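Local coordinates for ADP/ATP-dependent NAD(P)H-hydrate dehydratase (PDB 3RPZ), which probably repairs damaged cofactors by dehydrating hydrated NADH and NADPH back to their normal forms in a reaction driven by ADP or ATP, at residues G28-S39 with Y99-P109; P43-M54 with V69-A80. All blocks are in the same frame, centred on the assembly; numbering follows the deposited sequence.

Interaction 1: G28-S39 with Y99-P109. With NPW (beta-6-hydroxy-1,4,5,6-tetrahydronicotinamide adenine dinucleotide phosphate), chain D.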
loop_
_atom_site.group_PDB
_atom_site.type_symbol
_atom_site.label_atom_id
_atom_site.label_comp_id
_atom_site.label_asym_id
_atom_site.label_seq_id
_atom_site.Cartn_x
_atom_site.Cartn_y
_atom_site.Cartn_z
ATOM N N GLY A 28 -1.914 6.245 -26.726
ATOM C CA GLY A 28 -2.504 5.526 -27.825
ATOM C C GLY A 28 -1.545 4.836 -28.742
ATOM O O GLY A 28 -1.862 3.782 -29.342
ATOM N N THR A 29 -0.344 5.395 -28.892
ATOM C CA THR A 29 0.716 4.753 -29.677
ATOM C C THR A 29 0.974 3.335 -29.214
ATOM O O THR A 29 1.244 2.419 -30.016
ATOM C CB THR A 29 2.013 5.558 -29.539
ATOM O OG1 THR A 29 1.756 6.953 -29.847
ATOM C CG2 THR A 29 3.116 4.969 -30.405
ATOM N N TYR A 30 0.926 3.149 -27.897
ATOM C CA TYR A 30 1.218 1.860 -27.281
ATOM C C TYR A 30 0.008 0.987 -26.984
ATOM O O TYR A 30 0.140 -0.063 -26.408
ATOM C CB TYR A 30 2.146 2.025 -26.077
ATOM C CG TYR A 30 3.364 2.787 -26.469
ATOM C CD1 TYR A 30 4.383 2.181 -27.167
ATOM C CD2 TYR A 30 3.451 4.127 -26.204
ATOM C CE1 TYR A 30 5.476 2.926 -27.570
ATOM C CE2 TYR A 30 4.501 4.847 -26.579
ATOM C CZ TYR A 30 5.515 4.261 -27.252
ATOM O OH TYR A 30 6.546 5.077 -27.618
ATOM N N GLY A 31 -1.162 1.451 -27.384
ATOM C CA GLY A 31 -2.379 0.648 -27.362
ATOM C C GLY A 31 -3.038 0.472 -26.013
ATOM O O GLY A 31 -2.444 0.770 -24.971
ATOM N N THR A 32 -4.272 -0.016 -26.073
ATOM C CA THR A 32 -5.069 -0.417 -24.923
ATOM C C THR A 32 -5.147 -1.923 -24.894
ATOM O O THR A 32 -5.570 -2.540 -25.862
ATOM C CB THR A 32 -6.460 0.159 -24.974
ATOM O OG1 THR A 32 -6.364 1.609 -25.069
ATOM C CG2 THR A 32 -7.239 -0.218 -23.713
ATOM N N ALA A 33 -4.685 -2.528 -23.815
ATOM C CA ALA A 33 -4.765 -3.964 -23.578
ATOM C C ALA A 33 -5.960 -4.302 -22.717
ATOM O O ALA A 33 -6.398 -3.476 -21.934
ATOM C CB ALA A 33 -3.490 -4.478 -22.928
ATOM N N LEU A 34 -6.502 -5.499 -22.895
ATOM C CA LEU A 34 -7.532 -6.052 -22.038
ATOM C C LEU A 34 -7.000 -7.240 -21.282
ATOM O O LEU A 34 -6.456 -8.163 -21.889
ATOM C CB LEU A 34 -8.728 -6.477 -22.865
ATOM C CG LEU A 34 -9.908 -7.055 -22.101
ATOM C CD1 LEU A 34 -10.604 -6.070 -21.135
ATOM C CD2 LEU A 34 -10.952 -7.625 -23.075
ATOM N N LEU A 35 -7.213 -7.246 -19.972
ATOM C CA LEU A 35 -6.854 -8.346 -19.086
ATOM C C LEU A 35 -8.131 -8.896 -18.449
ATOM O O LEU A 35 -8.825 -8.172 -17.723
ATOM C CB LEU A 35 -5.905 -7.881 -17.969
ATOM C CG LEU A 35 -5.605 -8.933 -16.904
ATOM C CD1 LEU A 35 -4.862 -10.139 -17.416
ATOM C CD2 LEU A 35 -4.815 -8.302 -15.758
ATOM N N LEU A 36 -8.405 -10.173 -18.708
ATOM C CA LEU A 36 -9.567 -10.888 -18.191
ATOM C C LEU A 36 -9.050 -11.865 -17.153
ATOM O O LEU A 36 -8.476 -12.886 -17.459
ATOM C CB LEU A 36 -10.352 -11.555 -19.324
ATOM C CG LEU A 36 -10.941 -10.629 -20.359
ATOM C CD1 LEU A 36 -11.707 -11.437 -21.403
ATOM C CD2 LEU A 36 -11.904 -9.577 -19.721
ATOM N N ALA A 37 -9.204 -11.501 -15.874
ATOM C CA ALA A 37 -8.495 -12.213 -14.797
ATOM C C ALA A 37 -9.141 -11.908 -13.468
ATOM O O ALA A 37 -9.791 -10.871 -13.314
ATOM C CB ALA A 37 -7.005 -11.781 -14.746
ATOM N N GLY A 38 -8.863 -12.777 -12.483
ATOM C CA GLY A 38 -9.314 -12.537 -11.106
ATOM C C GLY A 38 -10.708 -13.007 -10.805
ATOM O O GLY A 38 -11.619 -12.744 -11.588
ATOM N N SER A 39 -10.885 -13.697 -9.697
ATOM C CA SER A 39 -12.191 -14.172 -9.291
ATOM C C SER A 39 -12.280 -14.066 -7.778
ATOM O O SER A 39 -11.325 -13.732 -7.139
ATOM C CB SER A 39 -12.505 -15.569 -9.824
ATOM O OG SER A 39 -11.620 -16.506 -9.313
ATOM N N TYR A 99 -8.914 -3.722 -28.957
ATOM C CA TYR A 99 -7.762 -3.830 -28.077
ATOM C C TYR A 99 -6.509 -4.184 -28.884
ATOM O O TYR A 99 -6.577 -4.885 -29.926
ATOM C CB TYR A 99 -8.007 -4.897 -26.992
ATOM C CG TYR A 99 -9.113 -4.493 -26.077
ATOM C CD1 TYR A 99 -8.930 -3.495 -25.133
ATOM C CD2 TYR A 99 -10.377 -5.057 -26.176
ATOM C CE1 TYR A 99 -9.917 -3.088 -24.297
ATOM C CE2 TYR A 99 -11.371 -4.647 -25.347
ATOM C CZ TYR A 99 -11.152 -3.639 -24.429
ATOM O OH TYR A 99 -12.157 -3.217 -23.559
ATOM N N ARG A 100 -5.371 -3.707 -28.419
ATOM C CA ARG A 100 -4.072 -4.034 -28.995
ATOM C C ARG A 100 -3.659 -5.501 -28.766
ATOM O O ARG A 100 -2.996 -6.092 -29.575
ATOM C CB ARG A 100 -3.021 -3.028 -28.529
ATOM C CG ARG A 100 -1.613 -3.299 -28.993
ATOM C CD ARG A 100 -1.258 -2.752 -30.332
ATOM N NE ARG A 100 -1.628 -1.378 -30.615
ATOM C CZ ARG A 100 -0.829 -0.326 -30.514
ATOM N NH1 ARG A 100 -1.286 0.849 -30.860
ATOM N NH2 ARG A 100 0.397 -0.421 -30.047
ATOM N N ALA A 101 -4.053 -6.033 -27.621
ATOM C CA ALA A 101 -3.733 -7.394 -27.195
ATOM C C ALA A 101 -4.681 -7.732 -26.053
ATOM O O ALA A 101 -5.127 -6.809 -25.327
ATOM C CB ALA A 101 -2.271 -7.526 -26.739
ATOM N N ILE A 102 -4.959 -8.999 -25.829
ATOM C CA ILE A 102 -5.885 -9.469 -24.789
ATOM C C ILE A 102 -5.240 -10.651 -24.075
ATOM O O ILE A 102 -4.691 -11.538 -24.755
ATOM C CB ILE A 102 -7.233 -9.907 -25.390
ATOM C CG1 ILE A 102 -7.853 -8.751 -26.169
ATOM C CG2 ILE A 102 -8.170 -10.473 -24.299
ATOM C CD1 ILE A 102 -9.126 -9.126 -26.948
ATOM N N ALA A 103 -5.340 -10.716 -22.756
ATOM C CA ALA A 103 -4.999 -11.904 -21.995
ATOM C C ALA A 103 -6.186 -12.347 -21.193
ATOM O O ALA A 103 -6.903 -11.527 -20.633
ATOM C CB ALA A 103 -3.817 -11.641 -21.060
ATOM N N ILE A 104 -6.358 -13.665 -21.088
ATOM C CA ILE A 104 -7.444 -14.253 -20.306
ATOM C C ILE A 104 -6.922 -15.437 -19.497
ATOM O O ILE A 104 -6.107 -16.208 -19.987
ATOM C CB ILE A 104 -8.656 -14.684 -21.189
ATOM C CG1 ILE A 104 -9.799 -15.259 -20.353
ATOM C CG2 ILE A 104 -8.286 -15.579 -22.241
ATOM C CD1 ILE A 104 -11.253 -15.243 -20.969
ATOM N N GLY A 105 -7.334 -15.548 -18.233
ATOM C CA GLY A 105 -7.182 -16.778 -17.478
ATOM C C GLY A 105 -6.677 -16.723 -16.056
ATOM O O GLY A 105 -7.073 -17.570 -15.272
ATOM N N PRO A 106 -5.690 -15.838 -15.754
ATOM C CA PRO A 106 -5.152 -15.873 -14.385
ATOM C C PRO A 106 -6.212 -15.711 -13.325
ATOM O O PRO A 106 -6.993 -14.782 -13.398
ATOM C CB PRO A 106 -4.089 -14.791 -14.393
ATOM C CG PRO A 106 -3.672 -14.652 -15.836
ATOM C CD PRO A 106 -4.963 -14.883 -16.601
ATOM N N GLY A 107 -6.272 -16.622 -12.367
ATOM C CA GLY A 107 -7.300 -16.570 -11.318
ATOM C C GLY A 107 -8.719 -16.761 -11.737
ATOM O O GLY A 107 -9.638 -16.441 -11.003
ATOM N N LEU A 108 -8.927 -17.304 -12.938
ATOM C CA LEU A 108 -10.273 -17.632 -13.403
ATOM C C LEU A 108 -10.514 -19.114 -13.194
ATOM O O LEU A 108 -9.631 -19.918 -13.449
ATOM C CB LEU A 108 -10.474 -17.293 -14.917
ATOM C CG LEU A 108 -10.280 -15.823 -15.272
ATOM C CD1 LEU A 108 -10.774 -15.641 -16.729
ATOM C CD2 LEU A 108 -11.060 -14.912 -14.341
ATOM N N PRO A 109 -11.720 -19.489 -12.775
ATOM C CA PRO A 109 -12.045 -20.911 -12.661
ATOM C C PRO A 109 -11.997 -21.568 -14.034
ATOM O O PRO A 109 -12.257 -20.928 -15.075
ATOM C CB PRO A 109 -13.483 -20.902 -12.195
ATOM C CG PRO A 109 -14.021 -19.688 -12.636
ATOM C CD PRO A 109 -12.890 -18.646 -12.530
HETATM P P NPW D . 2.843 -31.376 -8.387
HETATM O O1 NPW D . 1.499 -31.700 -7.774
HETATM O O2 NPW D . 3.669 -30.328 -7.716
HETATM O O3 NPW D . 3.693 -32.614 -8.724
HETATM P PA NPW D . -2.761 -26.134 -10.788
HETATM P PB NPW D . -2.014 -23.400 -10.134
HETATM C C1A NPW D . 1.881 -29.359 -11.592
HETATM C C1B NPW D . -4.362 -19.323 -9.908
HETATM N N1C NPW D . -3.411 -18.685 -9.029
HETATM N N1D NPW D . 6.794 -29.518 -12.978
HETATM C C2A NPW D . 1.761 -29.672 -10.101
HETATM O O2A NPW D . 2.521 -30.841 -9.878
HETATM C C2B NPW D . -3.864 -19.545 -11.341
HETATM O O2B NPW D . -3.853 -18.362 -12.099
HETATM C C2C NPW D . -3.676 -17.639 -8.293
HETATM C C2D NPW D . 5.952 -30.509 -12.652
HETATM C C3A NPW D . 0.265 -29.873 -9.928
HETATM O O3A NPW D . -0.173 -31.184 -10.344
HETATM C C3B NPW D . -4.932 -20.563 -11.791
HETATM O O3B NPW D . -6.096 -19.823 -12.181
HETATM C C3C NPW D . -3.033 -16.999 -7.359
HETATM N N3D NPW D . 4.661 -30.422 -12.289
HETATM C C4B NPW D . -5.202 -21.350 -10.500
HETATM O O4B NPW D . -4.636 -20.608 -9.382
HETATM C C4C NPW D . -1.684 -17.595 -6.970
HETATM C C4D NPW D . 4.243 -29.150 -12.314
HETATM O O4D NPW D . 0.691 -28.621 -11.887
HETATM C C4E NPW D . -0.283 -28.841 -10.895
HETATM C C5A NPW D . 5.054 -28.020 -12.610
HETATM C C5B NPW D . -4.576 -22.748 -10.504
HETATM O O5B NPW D . -3.216 -22.688 -10.938
HETATM C C5C NPW D . -1.650 -19.061 -7.361
HETATM C C5E NPW D . -0.554 -27.493 -10.224
HETATM O O5E NPW D . -1.313 -26.693 -11.122
HETATM C C6C NPW D . -2.042 -19.262 -8.852
HETATM O O6C NPW D . -1.138 -18.640 -9.761
HETATM C C6D NPW D . 6.427 -28.217 -12.972
HETATM N N6D NPW D . 7.299 -27.274 -13.291
HETATM N N7A NPW D . 4.381 -26.819 -12.494
HETATM C C7C NPW D . -3.479 -15.770 -6.771
HETATM N N7C NPW D . -2.715 -15.187 -5.859
HETATM O O7C NPW D . -4.599 -15.289 -7.084
HETATM C C8A NPW D . 3.110 -27.212 -12.098
HETATM N N9A NPW D . 3.075 -28.631 -12.014
HETATM O OA1 NPW D . -3.561 -27.082 -9.997
HETATM O OA2 NPW D . -3.164 -25.746 -12.122
HETATM O OA3 NPW D . -2.513 -24.882 -9.810
HETATM O OB1 NPW D . -0.870 -23.347 -11.044
HETATM O OB2 NPW D . -1.869 -22.798 -8.771
#
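Leu34 and Leu36 lie against Tyr99, Ile102 and Ile104 where strand 32-36 runs parallel to strand 101-104, their short axes 4.7 Å apart and 8° from aligned. Backbone bonds alternate between the strands, from Leu34 N to Ala101 O and Ala103 N to Leu34 O on to Gly105 N and Leu36 O. The tight part is the face bearing Leu34, Leu36, Ile102 and Ile104. Leu34 CB sits 3.7 Å from the centroid of the Tyr99 ring, over its face in a CH-pi contact, while Leu34 CD2, on the same side of the ring as CB, comes 3.8 Å from Tyr99 CE2. With CG of Leu34 anti to the backbone N (chi1 -179°), the two methyls hang above the ring's rim, CD1 toward Tyr99 CZ and OH and CD2 toward CE2. Further along, Leu36 CD1 meets Ile104 CD1 at 3.9 Å.

The partly exposed Arg100 end is looser in apolar packing but is tied by polar bonds. Bent at chi2 and chi3, Arg100 sends NH1 and NH2 end-on to one atom, Thr29 O, at 3.1 and 3.0 Å. This oxygen lies in the guanidinium plane, and both nitrogens approach it from the same face of its carbonyl; Gly31 N rests over a guanidinium face. At the other end Ser39 OG donates to Gly107 O at 2.6 Å, nearly in line with the carbonyl. Gly107 N, in the turn after strand 101-104, donates to O2B of the bound hydrated NADPH, so the strand end leads directly into the substrate pocket.

In the sheet, strand 60-65 bonds to the other edge of strand 32-36 through Ala33 and Leu35. Helix 112-121 packs on Leu36, Ile102 and Ile104, and Trp87 of helix 86-89 touches Leu36 and Leu108.

Interaction 2: P43-M54 with V69-A80. With NPW (beta-6-hydroxy-1,4,5,6-tetrahydronicotinamide adenine dinucleotide phosphate), chain B.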
loop_
_atom_site.group_PDB
_atom_site.type_symbol
_atom_site.label_atom_id
_atom_site.label_comp_id
_atom_site.label_asym_id
_atom_site.label_seq_id
_atom_site.Cartn_x
_atom_site.Cartn_y
_atom_site.Cartn_z
ATOM N N PRO A 43 -8.494 -13.384 -6.238
ATOM C CA PRO A 43 -8.473 -12.031 -6.773
ATOM C C PRO A 43 -7.103 -11.543 -7.116
ATOM O O PRO A 43 -6.920 -10.719 -8.036
ATOM C CB PRO A 43 -9.069 -11.200 -5.627
ATOM C CG PRO A 43 -8.760 -12.036 -4.368
ATOM C CD PRO A 43 -8.929 -13.443 -4.823
ATOM N N GLY A 44 -6.100 -11.972 -6.340
ATOM C CA GLY A 44 -4.781 -11.399 -6.459
ATOM C C GLY A 44 -4.125 -11.609 -7.806
ATOM O O GLY A 44 -3.349 -10.752 -8.213
ATOM N N ALA A 45 -4.434 -12.704 -8.473
ATOM C CA ALA A 45 -3.892 -12.928 -9.810
ATOM C C ALA A 45 -4.179 -11.778 -10.756
ATOM O O ALA A 45 -3.363 -11.517 -11.673
ATOM C CB ALA A 45 -4.426 -14.244 -10.401
ATOM N N ALA A 46 -5.331 -11.106 -10.578
ATOM C CA ALA A 46 -5.611 -9.961 -11.418
ATOM C C ALA A 46 -4.713 -8.787 -11.159
ATOM O O ALA A 46 -4.300 -8.077 -12.080
ATOM C CB ALA A 46 -7.097 -9.554 -11.332
ATOM N N LEU A 47 -4.422 -8.520 -9.887
ATOM C CA LEU A 47 -3.479 -7.464 -9.516
ATOM C C LEU A 47 -2.076 -7.811 -10.027
ATOM O O LEU A 47 -1.387 -6.972 -10.552
ATOM C CB LEU A 47 -3.472 -7.222 -7.997
ATOM C CG LEU A 47 -2.513 -6.183 -7.474
ATOM C CD1 LEU A 47 -2.589 -4.815 -8.214
ATOM C CD2 LEU A 47 -2.753 -5.986 -5.975
ATOM N N LEU A 48 -1.664 -9.070 -9.864
ATOM C CA LEU A 48 -0.362 -9.482 -10.308
ATOM C C LEU A 48 -0.170 -9.320 -11.810
ATOM O O LEU A 48 0.799 -8.754 -12.289
ATOM C CB LEU A 48 -0.088 -10.914 -9.869
ATOM C CG LEU A 48 0.041 -11.135 -8.369
ATOM C CD1 LEU A 48 0.128 -12.647 -8.135
ATOM C CD2 LEU A 48 1.244 -10.423 -7.793
ATOM N N ALA A 49 -1.165 -9.809 -12.578
ATOM C CA ALA A 49 -1.072 -9.698 -14.016
ATOM C C ALA A 49 -1.239 -8.244 -14.454
ATOM O O ALA A 49 -0.610 -7.799 -15.411
ATOM C CB ALA A 49 -2.133 -10.614 -14.679
ATOM N N GLY A 50 -2.084 -7.481 -13.771
ATOM C CA GLY A 50 -2.259 -6.071 -14.128
ATOM C C GLY A 50 -1.007 -5.260 -13.942
ATOM O O GLY A 50 -0.640 -4.457 -14.794
ATOM N N LEU A 51 -0.324 -5.442 -12.824
ATOM C CA LEU A 51 0.969 -4.791 -12.582
ATOM C C LEU A 51 1.991 -5.224 -13.601
ATOM O O LEU A 51 2.690 -4.385 -14.172
ATOM C CB LEU A 51 1.462 -5.160 -11.170
ATOM C CG LEU A 51 0.858 -4.491 -10.013
ATOM C CD1 LEU A 51 1.074 -5.276 -8.740
ATOM C CD2 LEU A 51 1.349 -3.037 -9.846
ATOM N N GLY A 52 2.070 -6.529 -13.920
ATOM C CA GLY A 52 2.990 -6.961 -14.954
ATOM C C GLY A 52 2.728 -6.288 -16.279
ATOM O O GLY A 52 3.657 -5.897 -16.991
ATOM N N ALA A 53 1.470 -6.137 -16.645
ATOM C CA ALA A 53 1.086 -5.551 -17.921
ATOM C C ALA A 53 1.429 -4.056 -17.968
ATOM O O ALA A 53 2.032 -3.605 -18.946
ATOM C CB ALA A 53 -0.393 -5.839 -18.206
ATOM N N MET A 54 0.997 -3.319 -16.953
ATOM C CA MET A 54 1.211 -1.877 -17.009
ATOM C C MET A 54 2.666 -1.516 -16.884
ATOM O O MET A 54 3.087 -0.481 -17.410
ATOM C CB MET A 54 0.331 -1.129 -16.019
ATOM C CG MET A 54 -1.139 -1.379 -16.247
ATOM S SD MET A 54 -2.191 -0.011 -15.682
ATOM C CE MET A 54 -1.860 1.102 -16.978
ATOM N N VAL A 69 -13.503 -7.818 -7.093
ATOM C CA VAL A 69 -12.064 -7.810 -7.294
ATOM C C VAL A 69 -11.556 -6.408 -7.580
ATOM O O VAL A 69 -10.509 -6.020 -7.121
ATOM C CB VAL A 69 -11.625 -8.811 -8.363
ATOM C CG1 VAL A 69 -10.149 -8.776 -8.599
ATOM C CG2 VAL A 69 -12.131 -10.231 -7.976
ATOM N N ILE A 70 -12.323 -5.616 -8.325
ATOM C CA ILE A 70 -11.949 -4.266 -8.699
ATOM C C ILE A 70 -11.361 -3.469 -7.535
ATOM O O ILE A 70 -10.267 -2.921 -7.680
ATOM C CB ILE A 70 -13.137 -3.545 -9.379
ATOM C CG1 ILE A 70 -13.502 -4.194 -10.700
ATOM C CG2 ILE A 70 -12.807 -2.050 -9.588
ATOM C CD1 ILE A 70 -14.761 -3.613 -11.347
ATOM N N PRO A 71 -12.073 -3.340 -6.398
ATOM C CA PRO A 71 -11.557 -2.486 -5.333
ATOM C C PRO A 71 -10.219 -2.910 -4.744
ATOM O O PRO A 71 -9.540 -2.112 -4.106
ATOM C CB PRO A 71 -12.642 -2.532 -4.302
ATOM C CG PRO A 71 -13.391 -3.786 -4.556
ATOM C CD PRO A 71 -13.380 -3.940 -6.026
ATOM N N LEU A 72 -9.848 -4.181 -4.933
ATOM C CA LEU A 72 -8.620 -4.710 -4.401
ATOM C C LEU A 72 -7.426 -4.389 -5.254
ATOM O O LEU A 72 -6.256 -4.462 -4.811
ATOM C CB LEU A 72 -8.734 -6.232 -4.227
ATOM C CG LEU A 72 -10.032 -6.642 -3.573
ATOM C CD1 LEU A 72 -10.064 -8.187 -3.407
ATOM C CD2 LEU A 72 -10.308 -5.875 -2.255
ATOM N N ILE A 73 -7.646 -4.014 -6.504
ATOM C CA ILE A 73 -6.620 -3.625 -7.441
ATOM C C ILE A 73 -6.278 -2.133 -7.384
ATOM O O ILE A 73 -5.114 -1.751 -7.385
ATOM C CB ILE A 73 -7.038 -4.002 -8.896
ATOM C CG1 ILE A 73 -7.279 -5.496 -9.009
ATOM C CG2 ILE A 73 -5.985 -3.510 -9.899
ATOM C CD1 ILE A 73 -7.985 -5.947 -10.310
ATOM N N VAL A 74 -7.331 -1.321 -7.330
ATOM C CA VAL A 74 -7.222 0.129 -7.494
ATOM C C VAL A 74 -6.127 0.794 -6.657
ATOM O O VAL A 74 -5.356 1.577 -7.179
ATOM C CB VAL A 74 -8.579 0.832 -7.311
ATOM C CG1 VAL A 74 -8.440 2.353 -7.418
ATOM C CG2 VAL A 74 -9.540 0.313 -8.402
ATOM N N PRO A 75 -6.045 0.547 -5.336
ATOM C CA PRO A 75 -5.091 1.303 -4.536
ATOM C C PRO A 75 -3.645 1.017 -4.911
ATOM O O PRO A 75 -2.759 1.883 -4.729
ATOM C CB PRO A 75 -5.340 0.860 -3.112
ATOM C CG PRO A 75 -6.543 0.053 -3.143
ATOM C CD PRO A 75 -6.915 -0.303 -4.522
ATOM N N VAL A 76 -3.381 -0.175 -5.466
ATOM C CA VAL A 76 -2.016 -0.591 -5.819
ATOM C C VAL A 76 -1.684 -0.268 -7.270
ATOM O O VAL A 76 -0.528 0.106 -7.600
ATOM C CB VAL A 76 -1.887 -2.109 -5.544
ATOM C CG1 VAL A 76 -0.494 -2.578 -5.909
ATOM C CG2 VAL A 76 -2.239 -2.439 -4.037
ATOM N N LEU A 77 -2.689 -0.360 -8.160
ATOM C CA LEU A 77 -2.549 -0.122 -9.576
ATOM C C LEU A 77 -3.657 0.863 -9.989
ATOM O O LEU A 77 -4.611 0.493 -10.694
ATOM C CB LEU A 77 -2.647 -1.403 -10.365
ATOM C CG LEU A 77 -2.381 -1.320 -11.856
ATOM C CD1 LEU A 77 -0.942 -0.945 -12.175
ATOM C CD2 LEU A 77 -2.749 -2.657 -12.527
ATOM N N PRO A 78 -3.551 2.111 -9.564
ATOM C CA PRO A 78 -4.600 3.063 -9.874
ATOM C C PRO A 78 -4.653 3.426 -11.354
ATOM O O PRO A 78 -5.625 4.075 -11.769
ATOM C CB PRO A 78 -4.260 4.281 -8.967
ATOM C CG PRO A 78 -2.795 4.149 -8.742
ATOM C CD PRO A 78 -2.556 2.693 -8.612
ATOM N N GLU A 79 -3.660 3.046 -12.147
ATOM C CA GLU A 79 -3.575 3.432 -13.527
ATOM C C GLU A 79 -4.487 2.636 -14.458
ATOM O O GLU A 79 -4.750 3.073 -15.570
ATOM C CB GLU A 79 -2.129 3.342 -14.017
ATOM C CG GLU A 79 -1.154 4.276 -13.249
ATOM C CD GLU A 79 -0.715 3.798 -11.879
ATOM O OE1 GLU A 79 -0.930 2.625 -11.496
ATOM O OE2 GLU A 79 -0.041 4.622 -11.213
ATOM N N ALA A 80 -4.982 1.497 -14.020
ATOM C CA ALA A 80 -5.879 0.678 -14.789
ATOM C C ALA A 80 -7.302 1.153 -14.665
ATOM O O ALA A 80 -7.676 1.737 -13.632
ATOM C CB ALA A 80 -5.811 -0.776 -14.305
HETATM P P NPW B . -5.283 7.691 -31.239
HETATM O O1 NPW B . -6.573 6.901 -31.252
HETATM O O2 NPW B . -4.165 7.164 -30.399
HETATM O O3 NPW B . -4.779 8.095 -32.635
HETATM P PA NPW B . -9.858 9.518 -24.884
HETATM P PB NPW B . -8.447 9.051 -22.383
HETATM C C1A NPW B . -6.190 10.808 -29.064
HETATM C C1B NPW B . -9.786 8.656 -17.885
HETATM N N1C NPW B . -8.610 7.926 -17.474
HETATM N N1D NPW B . -1.660 12.806 -30.318
HETATM C C2A NPW B . -6.179 9.305 -29.339
HETATM O O2A NPW B . -5.673 9.145 -30.648
HETATM C C2B NPW B . -9.543 10.133 -18.216
HETATM O O2B NPW B . -9.371 10.923 -17.067
HETATM C C2C NPW B . -8.538 7.196 -16.393
HETATM C C2D NPW B . -2.649 12.344 -31.095
HETATM C C3A NPW B . -7.646 8.936 -29.202
HETATM O O3A NPW B . -8.413 9.251 -30.383
HETATM C C3B NPW B . -10.858 10.410 -18.972
HETATM O O3B NPW B . -11.871 10.671 -17.991
HETATM C C3C NPW B . -7.653 6.372 -15.911
HETATM N N3D NPW B . -3.829 11.821 -30.721
HETATM C C4B NPW B . -11.123 9.072 -19.676
HETATM O O4B NPW B . -10.265 8.059 -19.076
HETATM C C4C NPW B . -6.430 6.140 -16.791
HETATM C C4D NPW B . -3.956 11.833 -29.388
HETATM O O4D NPW B . -7.216 10.971 -28.080
HETATM C C4E NPW B . -8.075 9.857 -28.075
HETATM C C5A NPW B . -2.962 12.266 -28.469
HETATM C C5B NPW B . -10.828 9.111 -21.178
HETATM O O5B NPW B . -9.557 9.718 -21.423
HETATM C C5C NPW B . -6.772 6.487 -18.229
HETATM C C5E NPW B . -7.951 9.199 -26.700
HETATM O O5E NPW B . -8.626 10.018 -25.752
HETATM C C6C NPW B . -7.391 7.908 -18.341
HETATM O O6C NPW B . -6.500 8.944 -17.939
HETATM C C6D NPW B . -1.726 12.794 -28.967
HETATM N N6D NPW B . -0.717 13.251 -28.243
HETATM N N7A NPW B . -3.332 12.102 -27.148
HETATM C C7C NPW B . -7.735 5.770 -14.612
HETATM N N7C NPW B . -6.748 4.983 -14.212
HETATM O O7C NPW B . -8.752 5.952 -13.894
HETATM C C8A NPW B . -4.595 11.534 -27.246
HETATM N N9A NPW B . -4.931 11.402 -28.621
HETATM O OA1 NPW B . -10.736 8.602 -25.628
HETATM O OA2 NPW B . -10.338 10.801 -24.419
HETATM O OA3 NPW B . -9.213 8.620 -23.716
HETATM O OB1 NPW B . -7.450 10.102 -22.589
HETATM O OB2 NPW B . -7.994 7.738 -21.827
#
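Helix 44-54, which follows the first strand of the ribokinase-like alpha/beta fold expected for this dehydratase family, packs against the irregular helical segment and turn that precede strand 81-84. The seam is almost wholly apolar. At its start Pro43 CB touches Leu72 CD1 at 3.9 Å and Val69 CG2, and Ala46 CB meets Ile73 CD1. Leu47 carries the middle: its CG stands anti to the backbone N (chi1 178°), which brings CD1 to 3.8 Å from Val76 CG1, the valine lying roughly perpendicular to the leucine. Leu77 then fits over Gly50, its CD2 3.4 Å from Gly50 C; a side chain on that glycine would run into this methyl. Leu51 and Leu77 run antiparallel alongside each other, with Leu51 CD2 touching Leu77 CD1.

In the turn from Leu77 to Ala80, Pro78 O accepts a 2.8 Å hydrogen bond from amide N7C of the bound hydrated NADPH, while Glu79 OE2 is bonded to His265 N of the second subunit. Met54 reaches this turn through its thioether, SD lying 3.6 Å from Ala80 N and 3.8 Å from Leu77 CD1. With the sulfur and methyl removed, as in an alanine here, a gap would probably open beside Leu77 and the turn. The bend at chi3 of Met54 sets its CE 3.7 Å from Glu79 CB.

How the interactions relate
The centres of interactions 1 and 2 are about 11 Å apart. Both halves of interaction 2 fall between the two strands that interaction 1 pairs: strand 32-36 leads into helix 44-54, then come strand 60-65, the 69-80 segment and strand 81-84, before strand 101-104 returns beside the first. The two contacts touch directly, with Leu35 CD2 3.5 Å from Gly50 N and Ala45 CB 3.6 Å from Gly107 N. Together they join the sheet to its flanking helix and supply parts of substrate sites that are shared between subunits: 99-109 holds the ribose of one hydrated NADPH, 69-80 the amide of another.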